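Local coordinates for protein calcium homeostasis modulator 1 (Oryzias latipes, PDB 6LMT) that forms an eight-subunit membrane channel that, as in its relatives, probably conducts ions and ATP under the control of voltage and extracellular calcium, at residues A[106-109]-A[110-114]; A[23-26]-A[27-30]. All blocks are in the same frame, centred on the assembly; numbering follows the deposited sequence.

Two neighbouring transmembrane helices of one subunit are sampled here, with the centres of contacts 1 and 2 about 9 Å apart. Contact 2 is about two turns of helix 21-36; contact 1, later in the chain, is the start of helix 108-120 with the two residues leading into it. They touch directly: Ser30 OG lies 2.9 Å from Ala109 O, a probable hydrogen bond, Ala109 CB packs 3.5 Å from Met26 O, and Val112 CG1 lies 3.5 Å from Ala27 O. Cholesterol hemisuccinate molecules lie against both helices. One sterol pocket takes Ala27 and Leu28 from contact 2 together with Ile108 from contact 1, while two others draw on Leu107, Ile108, Ala111 and Val112.

Contact 1. Residues A[106-109]-A[110-114]; sequences SLIA and PAVWV. With Y01 (cholesterol hemisuccinate), chain K; Y01 (cholesterol hemisuccinate), chain L.
Sterol-binding surface and helix start coincide here: Leu107 and Ile108 meet Ala111 and Val112 where the chain enters helix 108-120, and all four line cholesterol hemisuccinate pockets. Backbone bonds hold the turn. Val112 N reaches Ile108 O at 2.9 Å, and Ala111 N reaches Leu107 O at 3.3 Å, the longest of the three bonds across the contact. Trp113 N bonds to Ala109 O, 3.1 Å away. Pro110 offers no N-H and sets its CD 3.2 Å from Ser106 O, so no backbone bond joins these two, while the bonds from Ala111 onward do form. The chain K sterol lies along Leu107 and Ile108: its CAP is 3.3 Å from Leu107 O, and Ile108, with CG1 beside its own backbone N (chi1 -67°), brings CG1 to 3.6 Å from CAK. Ile108 CG2 meets Val112 CG2 loosely at 4.5 Å. Val112 CG2 in turn comes 3.7 Å from CAK of the chain L sterol. Trp113 swings away from these lipids to helix 48-70, where NE1 bonds to Leu55 O, and its ring packs edge-to-face with Tyr34. Chemically, the sterols' ring carbons lie against both aliphatic side chains and backbone carbonyls, those of Leu107, Ala111 and Val112.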
loop_
_atom_site.group_PDB
_atom_site.type_symbol
_atom_site.label_atom_id
_atom_site.label_comp_id
_atom_site.label_asym_id
_atom_site.label_seq_id
_atom_site.Cartn_x
_atom_site.Cartn_y
_atom_site.Cartn_z
ATOM N N SER A 106 19.440 11.442 26.210
ATOM C CA SER A 106 20.426 11.384 25.153
ATOM C C SER A 106 21.194 10.081 25.139
ATOM O O SER A 106 22.030 9.898 24.257
ATOM C CB SER A 106 21.403 12.541 25.287
ATOM O OG SER A 106 20.733 13.758 25.095
ATOM N N LEU A 107 20.934 9.184 26.082
ATOM C CA LEU A 107 21.606 7.900 26.163
ATOM C C LEU A 107 20.795 6.757 25.585
ATOM O O LEU A 107 21.243 5.619 25.648
ATOM C CB LEU A 107 21.964 7.584 27.610
ATOM C CG LEU A 107 23.098 8.376 28.229
ATOM C CD1 LEU A 107 23.208 8.065 29.688
ATOM C CD2 LEU A 107 24.367 8.012 27.541
ATOM N N ILE A 108 19.631 7.028 25.014
ATOM C CA ILE A 108 18.788 5.966 24.486
ATOM C C ILE A 108 19.318 5.458 23.156
ATOM O O ILE A 108 19.498 4.255 22.971
ATOM C CB ILE A 108 17.334 6.455 24.375
ATOM C CG1 ILE A 108 16.787 6.697 25.766
ATOM C CG2 ILE A 108 16.476 5.452 23.673
ATOM C CD1 ILE A 108 15.466 7.374 25.800
ATOM N N ALA A 109 19.556 6.349 22.214
ATOM C CA ALA A 109 20.154 6.014 20.929
ATOM C C ALA A 109 21.578 5.446 21.010
ATOM O O ALA A 109 21.899 4.583 20.192
ATOM C CB ALA A 109 20.110 7.232 20.004
ATOM N N PRO A 110 22.467 5.881 21.926
ATOM C CA PRO A 110 23.692 5.100 22.137
ATOM C C PRO A 110 23.462 3.692 22.631
ATOM O O PRO A 110 24.180 2.779 22.219
ATOM C CB PRO A 110 24.440 5.927 23.182
ATOM C CG PRO A 110 24.013 7.227 22.972
ATOM C CD PRO A 110 22.621 7.194 22.575
ATOM N N ALA A 111 22.486 3.487 23.509
ATOM C CA ALA A 111 22.219 2.156 24.029
ATOM C C ALA A 111 21.588 1.258 22.978
ATOM O O ALA A 111 21.849 0.056 22.964
ATOM C CB ALA A 111 21.332 2.253 25.259
ATOM N N VAL A 112 20.776 1.825 22.090
ATOM C CA VAL A 112 20.211 1.062 20.987
ATOM C C VAL A 112 21.300 0.632 20.015
ATOM O O VAL A 112 21.286 -0.501 19.532
ATOM C CB VAL A 112 19.092 1.867 20.299
ATOM C CG1 VAL A 112 18.619 1.205 19.045
ATOM C CG2 VAL A 112 17.928 1.982 21.207
ATOM N N TRP A 113 22.282 1.503 19.753
ATOM C CA TRP A 113 23.383 1.149 18.865
ATOM C C TRP A 113 24.222 0.014 19.427
ATOM O O TRP A 113 24.553 -0.917 18.697
ATOM C CB TRP A 113 24.290 2.347 18.594
ATOM C CG TRP A 113 25.417 2.012 17.643
ATOM C CD1 TRP A 113 26.658 1.578 17.965
ATOM C CD2 TRP A 113 25.394 2.120 16.227
ATOM N NE1 TRP A 113 27.393 1.369 16.849
ATOM C CE2 TRP A 113 26.641 1.701 15.761
ATOM C CE3 TRP A 113 24.435 2.521 15.304
ATOM C CZ2 TRP A 113 26.960 1.687 14.422
ATOM C CZ3 TRP A 113 24.753 2.507 13.988
ATOM C CH2 TRP A 113 25.999 2.090 13.551
ATOM N N VAL A 114 24.601 0.094 20.703
ATOM C CA VAL A 114 25.442 -0.926 21.319
ATOM C C VAL A 114 24.731 -2.265 21.348
ATOM O O VAL A 114 25.342 -3.305 21.103
ATOM C CB VAL A 114 25.870 -0.463 22.725
ATOM C CG1 VAL A 114 26.607 -1.537 23.475
ATOM C CG2 VAL A 114 26.737 0.733 22.622
HETATM C CAA Y01 K . 26.280 3.343 25.838
HETATM C CBA Y01 K . 25.580 3.268 27.181
HETATM C CAB Y01 K . 26.579 3.438 28.311
HETATM C CAN Y01 K . 24.466 4.300 27.269
HETATM C CAJ Y01 K . 23.785 4.442 28.611
HETATM C CAO Y01 K . 22.791 3.350 28.903
HETATM C CBB Y01 K . 21.895 3.568 30.135
HETATM C CAC Y01 K . 22.753 3.945 31.340
HETATM C CBE Y01 K . 20.754 4.556 29.809
HETATM C CAP Y01 K . 20.101 4.216 28.441
HETATM C CAQ Y01 K . 18.627 4.644 28.509
HETATM C CBG Y01 K . 18.557 5.457 29.794
HETATM C CBI Y01 K . 19.517 4.717 30.749
HETATM C CAE Y01 K . 18.996 3.327 31.141
HETATM C CAU Y01 K . 19.661 5.616 31.983
HETATM C CAS Y01 K . 18.308 5.910 32.640
HETATM C CBF Y01 K . 17.310 6.571 31.677
HETATM C CBD Y01 K . 17.181 5.781 30.365
HETATM C CAK Y01 K . 16.358 6.589 29.366
HETATM C CAI Y01 K . 15.177 7.269 29.980
HETATM C CAZ Y01 K . 14.924 7.305 31.278
HETATM C CAV Y01 K . 13.614 7.863 31.799
HETATM C CBH Y01 K . 15.920 6.815 32.325
HETATM C CAD Y01 K . 15.360 5.529 32.961
HETATM C CAT Y01 K . 16.052 7.913 33.401
HETATM C CAR Y01 K . 14.709 8.395 33.947
HETATM C CBC Y01 K . 13.823 8.926 32.854
HETATM O OAW Y01 K . 12.532 9.248 33.459
HETATM C CAY Y01 K . 11.713 10.110 32.860
HETATM O OAG Y01 K . 11.942 10.645 31.814
HETATM C CAM Y01 K . 10.481 10.364 33.681
HETATM C CAL Y01 K . 9.461 11.342 33.124
HETATM C CAX Y01 K . 8.501 10.765 32.100
HETATM O OAH Y01 K . 7.664 9.931 32.487
HETATM O OAF Y01 K . 8.591 11.147 30.916
HETATM C CAA Y01 L . 19.989 -7.552 15.413
HETATM C CBA Y01 L . 18.644 -7.703 16.107
HETATM C CAB Y01 L . 18.602 -8.989 16.913
HETATM C CAN Y01 L . 18.340 -6.494 16.985
HETATM C CAJ Y01 L . 17.166 -6.630 17.925
HETATM C CAO Y01 L . 16.993 -5.416 18.815
HETATM C CBB Y01 L . 17.090 -5.644 20.336
HETATM C CAC Y01 L . 18.063 -6.779 20.632
HETATM C CBE Y01 L . 17.517 -4.368 21.087
HETATM C CAP Y01 L . 18.371 -3.408 20.223
HETATM C CAQ Y01 L . 18.256 -2.020 20.878
HETATM C CBG Y01 L . 17.609 -2.349 22.216
HETATM C CBI Y01 L . 16.542 -3.383 21.797
HETATM C CAE Y01 L . 15.508 -2.836 20.816
HETATM C CAU Y01 L . 15.826 -3.841 23.056
HETATM C CAS Y01 L . 15.204 -2.631 23.761
HETATM C CBF Y01 L . 16.297 -1.694 24.291
HETATM C CBD Y01 L . 17.225 -1.214 23.165
HETATM C CAK Y01 L . 18.466 -0.615 23.825
HETATM C CAI Y01 L . 18.144 0.253 25.002
HETATM C CAZ Y01 L . 16.927 0.416 25.500
HETATM C CAV Y01 L . 16.628 1.517 26.500
HETATM C CBH Y01 L . 15.762 -0.489 25.113
HETATM C CAD Y01 L . 14.749 0.337 24.297
HETATM C CAT Y01 L . 15.115 -0.980 26.422
HETATM C CAR Y01 L . 14.707 0.175 27.337
HETATM C CBC Y01 L . 15.883 1.025 27.728
HETATM O OAW Y01 L . 15.423 2.157 28.541
HETATM C CAY Y01 L . 14.340 2.881 28.201
HETATM O OAG Y01 L . 14.142 3.372 27.127
HETATM C CAM Y01 L . 13.376 2.985 29.341
HETATM C CAL Y01 L . 13.067 4.340 29.943
HETATM C CAX Y01 L . 11.804 5.007 29.432
HETATM O OAH Y01 L . 11.840 5.592 28.332
HETATM O OAF Y01 L . 10.780 4.930 30.136
#

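Contact 2. Residues A[23-26]-A[27-30]; sequences CGIM and ALAS. With Y01 (cholesterol hemisuccinate), chain M.
Gly24, Ile25, Ala27 and Leu28 meet within about two turns of helix 21-36, which in this channel family is the first transmembrane helix. The tight part is the backbone and the buried side. Ala27 N bonds to Cys23 O at 3.1 Å and Leu28 N to Gly24 O at 3.2 Å; Ala29 N reaches Ile25 O at 2.8 Å, and Ser30 N reaches Met26 O at the same 2.8 Å. Ala27 faces Ile108 of helix 108-120, and its CB also lies 3.3 Å from the ester carbonyl oxygen OAG of the chain M sterol. The looser side carries Ile25, Met26 and Ala29, all partly exposed. There Ile25 CD1 only grazes Leu28 CD2, 4.3 Å away, and Met26, its thioether bent at the last torsion, leans on Leu66 and Leu70 of helix 48-70. Phe10 of a neighbouring subunit packs on Leu28 and Ala29, so this part of the helix takes part in subunit contact. With CG anti to the backbone N (chi1 166°) and chi2 near 62°, Leu28 brings its other methyl, CD1, 3.6 Å from CAK of the chain M sterol.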
loop_
_atom_site.group_PDB
_atom_site.type_symbol
_atom_site.label_atom_id
_atom_site.label_comp_id
_atom_site.label_asym_id
_atom_site.label_seq_id
_atom_site.Cartn_x
_atom_site.Cartn_y
_atom_site.Cartn_z
ATOM N N CYS A 23 13.185 11.133 21.585
ATOM C CA CYS A 23 13.983 9.993 22.012
ATOM C C CYS A 23 13.516 8.703 21.359
ATOM O O CYS A 23 14.335 7.821 21.087
ATOM C CB CYS A 23 13.948 9.858 23.532
ATOM S SG CYS A 23 12.329 9.452 24.207
ATOM N N GLY A 24 12.218 8.577 21.093
ATOM C CA GLY A 24 11.741 7.429 20.347
ATOM C C GLY A 24 12.126 7.477 18.886
ATOM O O GLY A 24 12.371 6.436 18.273
ATOM N N ILE A 25 12.197 8.676 18.312
ATOM C CA ILE A 25 12.624 8.812 16.926
ATOM C C ILE A 25 14.110 8.516 16.791
ATOM O O ILE A 25 14.533 7.841 15.848
ATOM C CB ILE A 25 12.264 10.211 16.390
ATOM C CG1 ILE A 25 10.752 10.365 16.311
ATOM C CG2 ILE A 25 12.868 10.463 15.021
ATOM C CD1 ILE A 25 10.098 9.355 15.402
ATOM N N MET A 26 14.923 8.984 17.736
ATOM C CA MET A 26 16.360 8.769 17.601
ATOM C C MET A 26 16.765 7.335 17.895
ATOM O O MET A 26 17.772 6.872 17.360
ATOM C CB MET A 26 17.147 9.719 18.489
ATOM C CG MET A 26 17.168 11.128 17.987
ATOM S SD MET A 26 18.391 12.048 18.908
ATOM C CE MET A 26 19.852 11.227 18.301
ATOM N N ALA A 27 16.013 6.619 18.726
ATOM C CA ALA A 27 16.293 5.202 18.906
ATOM C C ALA A 27 15.914 4.408 17.669
ATOM O O ALA A 27 16.596 3.449 17.302
ATOM C CB ALA A 27 15.550 4.681 20.122
ATOM N N LEU A 28 14.814 4.786 17.031
ATOM C CA LEU A 28 14.445 4.238 15.735
ATOM C C LEU A 28 15.481 4.566 14.671
ATOM O O LEU A 28 15.820 3.715 13.845
ATOM C CB LEU A 28 13.072 4.780 15.355
ATOM C CG LEU A 28 12.497 4.676 13.948
ATOM C CD1 LEU A 28 12.297 3.272 13.473
ATOM C CD2 LEU A 28 11.193 5.443 13.871
ATOM N N ALA A 29 16.003 5.789 14.683
ATOM C CA ALA A 29 16.994 6.186 13.695
ATOM C C ALA A 29 18.341 5.538 13.953
ATOM O O ALA A 29 19.096 5.308 13.012
ATOM C CB ALA A 29 17.138 7.701 13.680
ATOM N N SER A 30 18.651 5.234 15.211
ATOM C CA SER A 30 19.909 4.584 15.552
ATOM C C SER A 30 19.958 3.163 15.024
ATOM O O SER A 30 20.974 2.728 14.476
ATOM C CB SER A 30 20.092 4.595 17.060
ATOM O OG SER A 30 21.273 3.949 17.435
HETATM C CAA Y01 M . 17.182 -9.116 11.453
HETATM C CBA Y01 M . 16.109 -8.267 10.795
HETATM C CAB Y01 M . 14.750 -8.943 10.880
HETATM C CAN Y01 M . 16.074 -6.863 11.383
HETATM C CAJ Y01 M . 17.309 -6.036 11.141
HETATM C CAO Y01 M . 17.147 -4.605 11.576
HETATM C CBB Y01 M . 17.132 -4.372 13.094
HETATM C CAC Y01 M . 18.546 -4.487 13.654
HETATM C CBE Y01 M . 16.450 -3.041 13.473
HETATM C CAP Y01 M . 15.600 -2.400 12.334
HETATM C CAQ Y01 M . 14.355 -1.781 12.997
HETATM C CBG Y01 M . 14.810 -1.651 14.445
HETATM C CBI Y01 M . 15.514 -2.998 14.718
HETATM C CAE Y01 M . 14.551 -4.196 14.677
HETATM C CAU Y01 M . 16.205 -2.910 16.085
HETATM C CAS Y01 M . 15.281 -2.393 17.193
HETATM C CBF Y01 M . 14.605 -1.058 16.849
HETATM C CBD Y01 M . 13.843 -1.161 15.516
HETATM C CAK Y01 M . 13.266 0.198 15.130
HETATM C CAI Y01 M . 12.691 0.963 16.283
HETATM C CAZ Y01 M . 12.827 0.626 17.556
HETATM C CAV Y01 M . 12.075 1.358 18.655
HETATM C CBH Y01 M . 13.738 -0.502 18.013
HETATM C CAD Y01 M . 12.851 -1.602 18.626
HETATM C CAT Y01 M . 14.656 0.121 19.083
HETATM C CAR Y01 M . 13.861 0.698 20.252
HETATM C CBC Y01 M . 12.951 1.815 19.811
HETATM O OAW Y01 M . 12.034 2.144 20.901
HETATM C CAY Y01 M . 12.463 2.734 22.025
HETATM O OAG Y01 M . 13.570 3.144 22.213
HETATM C CAM Y01 M . 11.367 2.836 23.037
HETATM C CAL Y01 M . 10.927 4.246 23.351
HETATM C CAX Y01 M . 9.805 4.337 24.367
HETATM O OAH Y01 M . 10.006 5.000 25.402
HETATM O OAF Y01 M . 8.739 3.741 24.122
#